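Local coordinates for protein UL144 (Macacine herpesvirus 1, PDB 6NYP) that is a viral relative of the TNF receptor family, resembling HVEM, and probably engages the inhibitory receptor BTLA to dampen lymphocyte responses, at residues F[26-29]-F[33-36]; F[44-47]-F[51-54]. All blocks are in the same frame, centred on the assembly; numbering follows the deposited sequence.

Contact 1. Residues F[26-29]-F[33-36]; sequences GQCT and STTC
G26 and T35 meet through their backbones as an antiparallel hydrogen-bonded pair. G26 N donates to T35 O (3.1 Å), and T35 N returns a straighter bond to G26 O (2.9 Å, 165° at the hydrogen). T35 CB lies 3.8 Å from G26 N, and glycine, with no side chain of its own, suits a pair whose backbones come within 4.5 Å, G26 CA to T35 CA.

Weaker CH...O contacts carry the pairing on toward the turn: C28 CA approaches S33 O at 3.4 Å, and T34 CA approaches G26 O at 3.6 Å.

Six cysteines, joined in the order 1-2, 3-5, 4-6, define a cysteine-rich domain of the TNF receptor fold, and the pairing carries the fifth and sixth of them, C28 bonded to C15 and C36 to C18. Buried C28 thus suits its place as a covalent tie.

Side-chain contacts are few. T34 suits its place by dividing its two branches: with chi1 at -47°, CG2 is anti to the backbone N and lies 3.5 Å from G26 O, while OG1 reaches C28 CB (3.5 Å) and hydrogen-bonds to P16 O. S33 turns its CB away, and its OG bonds to backbone of the partner protein chain, whose strand pairs antiparallel with T34, T35 and C36.

Contact 2. Residues F[44-47]-F[51-54]; sequences YVSG and CTQC
Y44 lies alongside T52 across a beta hairpin of the TNF receptor cysteine-rich fold, whose strands 43-45 and 51-53 run antiparallel. The close-packed part centres on these two residues. Y44 N donates to T52 O (2.9 Å, 164° at the hydrogen) and T52 N to Y44 O (2.9 Å), so a hydrogen-bonded pair sets both side chains on the same face. The chi1 of Y44, 72°, holds CG between the backbone N and the carbonyl carbon, and leans the ring against the T52 side chain. There T52 CB sits over one face as a CH-pi contact, 4.1 Å from the ring centroid and 28° off its normal, while T52 CG2 continues to Y44 OH at 3.6 Å. A branched beta carbon suits this place, offering both a methyl and a CH to the flat ring.

V45 and C51, a non-hydrogen-bonded pair, occupy the other face. Their side chains stay apart; C51 bonds covalently to C39, while its CA makes a CH...O contact with Y44 O (3.5 Å).

Toward solvent the contact thins. S46, small, polar and exposed, sends its side chain across to T52, with S46 OG 3.1 Å from T52 OG1. Q53, also exposed, directs its CB away from the hairpin partner.

C54, disulfide-bonded to C67, makes a sulfur-aromatic contact at the ring edge, in contrast to the CH-pi contact over the face: its SG lies near the ring plane, 4.1 Å from Y44 CD1.

From the N terminus, after the two short strands 8-9 and 14-15, strand 22-26 runs into contact 1, where 33-36 returns beside 26-29 and the G26-T35 pair closes the 27-34 loop. Strand 34-38 then leads on to strand 43-45, and contact 2 closes the 46-50 loop as 51-54 returns beside 44-47. The two follow in series, without nesting or crossing. Their centres are 19 Å apart and their nearest atoms about 9 Å, so they do not touch, although Q27 packs on Y49 in the 46-50 loop. Contact 1 ties the first cysteine-rich unit together beside the partner protein; contact 2 does so within the next, where that protein does not touch it.

Contact 1. Residues F[26-29]-F[33-36]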
ATOM      1  N   GLY F  26       6.361  -7.137  -7.811  1.00 66.81           N
ATOM      2  CA  GLY F  26       7.703  -7.077  -7.206  1.00 67.21           C
ATOM      3  C   GLY F  26       7.633  -7.308  -5.709  1.00 68.45           C
ATOM      4  O   GLY F  26       6.811  -6.638  -5.039  1.00 70.86           O
ATOM      5  N   GLN F  27       8.454  -8.227  -5.199  1.00 70.51           N
ATOM      6  CA  GLN F  27       8.510  -8.579  -3.754  1.00 76.26           C
ATOM      7  C   GLN F  27       9.186  -7.426  -3.005  1.00 73.91           C
ATOM      8  O   GLN F  27      10.100  -6.805  -3.592  1.00 75.60           O
ATOM      9  CB  GLN F  27       9.309  -9.865  -3.521  1.00 83.58           C
ATOM     10  CG  GLN F  27       9.043 -10.993  -4.511  1.00 91.30           C
ATOM     11  CD  GLN F  27       9.260 -12.349  -3.884  1.00102.07           C
ATOM     12  OE1 GLN F  27       8.467 -13.268  -4.069  1.00108.52           O
ATOM     13  NE2 GLN F  27      10.327 -12.473  -3.108  1.00100.74           N
ATOM     14  N   CYS F  28       8.770  -7.158  -1.765  1.00 72.28           N
ATOM     15  CA  CYS F  28       9.436  -6.177  -0.871  1.00 74.28           C
ATOM     16  C   CYS F  28      10.744  -6.790  -0.357  1.00 72.74           C
ATOM     17  O   CYS F  28      10.921  -8.011  -0.493  1.00 78.16           O
ATOM     18  CB  CYS F  28       8.532  -5.765   0.288  1.00 73.26           C
ATOM     19  SG  CYS F  28       8.675  -6.816   1.762  1.00 68.56           S
ATOM     20  N   THR F  29      11.632  -5.959   0.187  1.00 70.87           N
ATOM     21  CA  THR F  29      12.776  -6.373   1.041  1.00 65.19           C
ATOM     22  C   THR F  29      12.579  -5.722   2.409  1.00 63.17           C
ATOM     23  O   THR F  29      11.563  -5.033   2.591  1.00 62.40           O
ATOM     24  CB  THR F  29      14.124  -6.000   0.409  1.00 64.69           C
ATOM     25  OG1 THR F  29      14.352  -4.595   0.545  1.00 58.35           O
ATOM     26  CG2 THR F  29      14.206  -6.397  -1.049  1.00 64.39           C
ATOM     27  N   SER F  33       9.735  -1.326  -0.681  1.00 64.19           N
ATOM     28  CA  SER F  33       8.272  -1.484  -0.885  1.00 62.93           C
ATOM     29  C   SER F  33       7.953  -2.732  -1.713  1.00 62.71           C
ATOM     30  O   SER F  33       8.841  -3.224  -2.426  1.00 64.95           O
ATOM     31  CB  SER F  33       7.741  -0.250  -1.558  1.00 61.12           C
ATOM     32  OG  SER F  33       8.732   0.302  -2.416  1.00 59.52           O
ATOM     33  N   THR F  34       6.709  -3.199  -1.616  1.00 60.29           N
ATOM     34  CA  THR F  34       6.071  -4.176  -2.534  1.00 60.45           C
ATOM     35  C   THR F  34       5.586  -3.417  -3.772  1.00 60.16           C
ATOM     36  O   THR F  34       5.094  -2.293  -3.590  1.00 64.43           O
ATOM     37  CB  THR F  34       4.848  -4.823  -1.873  1.00 57.77           C
ATOM     38  OG1 THR F  34       5.171  -5.236  -0.542  1.00 55.41           O
ATOM     39  CG2 THR F  34       4.302  -5.994  -2.657  1.00 61.42           C
ATOM     40  N   THR F  35       5.740  -3.983  -4.969  1.00 63.05           N
ATOM     41  CA  THR F  35       5.185  -3.425  -6.234  1.00 66.41           C
ATOM     42  C   THR F  35       3.943  -4.243  -6.604  1.00 71.14           C
ATOM     43  O   THR F  35       4.033  -5.499  -6.610  1.00 69.84           O
ATOM     44  CB  THR F  35       6.235  -3.401  -7.354  1.00 68.14           C
ATOM     45  OG1 THR F  35       7.421  -2.781  -6.859  1.00 76.80           O
ATOM     46  CG2 THR F  35       5.772  -2.664  -8.587  1.00 67.21           C
ATOM     47  N   CYS F  36       2.820  -3.562  -6.838  1.00 73.82           N
ATOM     48  CA  CYS F  36       1.515  -4.165  -7.222  1.00 74.78           C
ATOM     49  C   CYS F  36       1.103  -3.639  -8.597  1.00 74.00           C
ATOM     50  O   CYS F  36       1.398  -2.464  -8.882  1.00 75.00           O
ATOM     51  CB  CYS F  36       0.438  -3.827  -6.201  1.00 77.77           C
ATOM     52  SG  CYS F  36       0.958  -4.209  -4.513  1.00 80.39           S
TER

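Contact 2. Residues F[44-47]-F[51-54]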
ATOM      1  N   TYR F  44      -9.575 -11.696 -12.318  1.00 82.64           N
ATOM      2  CA  TYR F  44      -9.607 -11.594 -10.838  1.00 78.65           C
ATOM      3  C   TYR F  44      -8.254 -12.047 -10.277  1.00 79.08           C
ATOM      4  O   TYR F  44      -7.610 -12.939 -10.858  1.00 79.28           O
ATOM      5  CB  TYR F  44     -10.775 -12.403 -10.267  1.00 78.25           C
ATOM      6  CG  TYR F  44     -10.613 -13.902 -10.336  1.00 79.86           C
ATOM      7  CD1 TYR F  44     -11.046 -14.625 -11.440  1.00 78.12           C
ATOM      8  CD2 TYR F  44     -10.041 -14.605  -9.285  1.00 78.86           C
ATOM      9  CE1 TYR F  44     -10.898 -16.004 -11.503  1.00 77.67           C
ATOM     10  CE2 TYR F  44      -9.885 -15.982  -9.334  1.00 81.70           C
ATOM     11  CZ  TYR F  44     -10.302 -16.683 -10.452  1.00 81.47           C
ATOM     12  OH  TYR F  44     -10.163 -18.042 -10.500  1.00 78.12           O
ATOM     13  N   VAL F  45      -7.849 -11.432  -9.168  1.00 79.28           N
ATOM     14  CA  VAL F  45      -6.608 -11.775  -8.416  1.00 77.70           C
ATOM     15  C   VAL F  45      -6.795 -13.187  -7.852  1.00 77.73           C
ATOM     16  O   VAL F  45      -7.641 -13.364  -6.961  1.00 74.77           O
ATOM     17  CB  VAL F  45      -6.302 -10.749  -7.309  1.00 79.30           C
ATOM     18  CG1 VAL F  45      -5.054 -11.133  -6.527  1.00 83.34           C
ATOM     19  CG2 VAL F  45      -6.170  -9.340  -7.859  1.00 76.04           C
ATOM     20  N   SER F  46      -6.017 -14.145  -8.361  1.00 86.03           N
ATOM     21  CA  SER F  46      -6.165 -15.607  -8.140  1.00 96.08           C
ATOM     22  C   SER F  46      -5.305 -16.064  -6.955  1.00 95.27           C
ATOM     23  O   SER F  46      -5.873 -16.531  -5.956  1.00101.13           O
ATOM     24  CB  SER F  46      -5.833 -16.354  -9.404  1.00103.40           C
ATOM     25  OG  SER F  46      -5.937 -17.759  -9.214  1.00110.62           O
ATOM     26  N   GLY F  47      -3.983 -15.929  -7.066  1.00 93.91           N
ATOM     27  CA  GLY F  47      -3.048 -16.050  -5.933  1.00 93.58           C
ATOM     28  C   GLY F  47      -2.602 -14.672  -5.486  1.00 88.76           C
ATOM     29  O   GLY F  47      -3.375 -13.716  -5.661  1.00 91.58           O
ATOM     30  N   CYS F  51      -3.339 -12.949 -12.202  1.00 84.95           N
ATOM     31  CA  CYS F  51      -4.701 -12.571 -12.677  1.00 88.30           C
ATOM     32  C   CYS F  51      -5.270 -13.723 -13.516  1.00 87.46           C
ATOM     33  O   CYS F  51      -4.692 -14.008 -14.586  1.00 85.69           O
ATOM     34  CB  CYS F  51      -4.697 -11.315 -13.545  1.00 90.51           C
ATOM     35  SG  CYS F  51      -3.880  -9.882 -12.798  1.00 97.64           S
ATOM     36  N   THR F  52      -6.344 -14.365 -13.050  1.00 86.64           N
ATOM     37  CA  THR F  52      -7.053 -15.460 -13.767  1.00 88.87           C
ATOM     38  C   THR F  52      -8.295 -14.887 -14.461  1.00 90.95           C
ATOM     39  O   THR F  52      -9.009 -14.071 -13.835  1.00 91.19           O
ATOM     40  CB  THR F  52      -7.391 -16.605 -12.807  1.00 88.36           C
ATOM     41  OG1 THR F  52      -6.157 -17.071 -12.258  1.00 91.31           O
ATOM     42  CG2 THR F  52      -8.130 -17.746 -13.469  1.00 88.66           C
ATOM     43  N   GLN F  53      -8.534 -15.303 -15.711  1.00 90.84           N
ATOM     44  CA  GLN F  53      -9.700 -14.897 -16.546  1.00 92.80           C
ATOM     45  C   GLN F  53     -10.994 -15.343 -15.849  1.00 91.00           C
ATOM     46  O   GLN F  53     -11.048 -16.517 -15.390  1.00 79.38           O
ATOM     47  CB  GLN F  53      -9.572 -15.515 -17.944  1.00 93.59           C
ATOM     48  CG  GLN F  53     -10.354 -14.797 -19.041  1.00 96.40           C
ATOM     49  CD  GLN F  53      -9.791 -13.449 -19.428  1.00 94.51           C
ATOM     50  OE1 GLN F  53     -10.537 -12.510 -19.695  1.00 93.80           O
ATOM     51  NE2 GLN F  53      -8.473 -13.324 -19.430  1.00 91.14           N
ATOM     52  N   CYS F  54     -11.977 -14.437 -15.746  1.00 91.52           N
ATOM     53  CA  CYS F  54     -13.304 -14.701 -15.126  1.00 92.01           C
ATOM     54  C   CYS F  54     -14.079 -15.710 -15.984  1.00 93.18           C
ATOM     55  O   CYS F  54     -14.283 -15.437 -17.191  1.00 91.90           O
ATOM     56  CB  CYS F  54     -14.111 -13.417 -14.952  1.00 95.43           C
ATOM     57  SG  CYS F  54     -13.389 -12.247 -13.767  1.00104.25           S
TER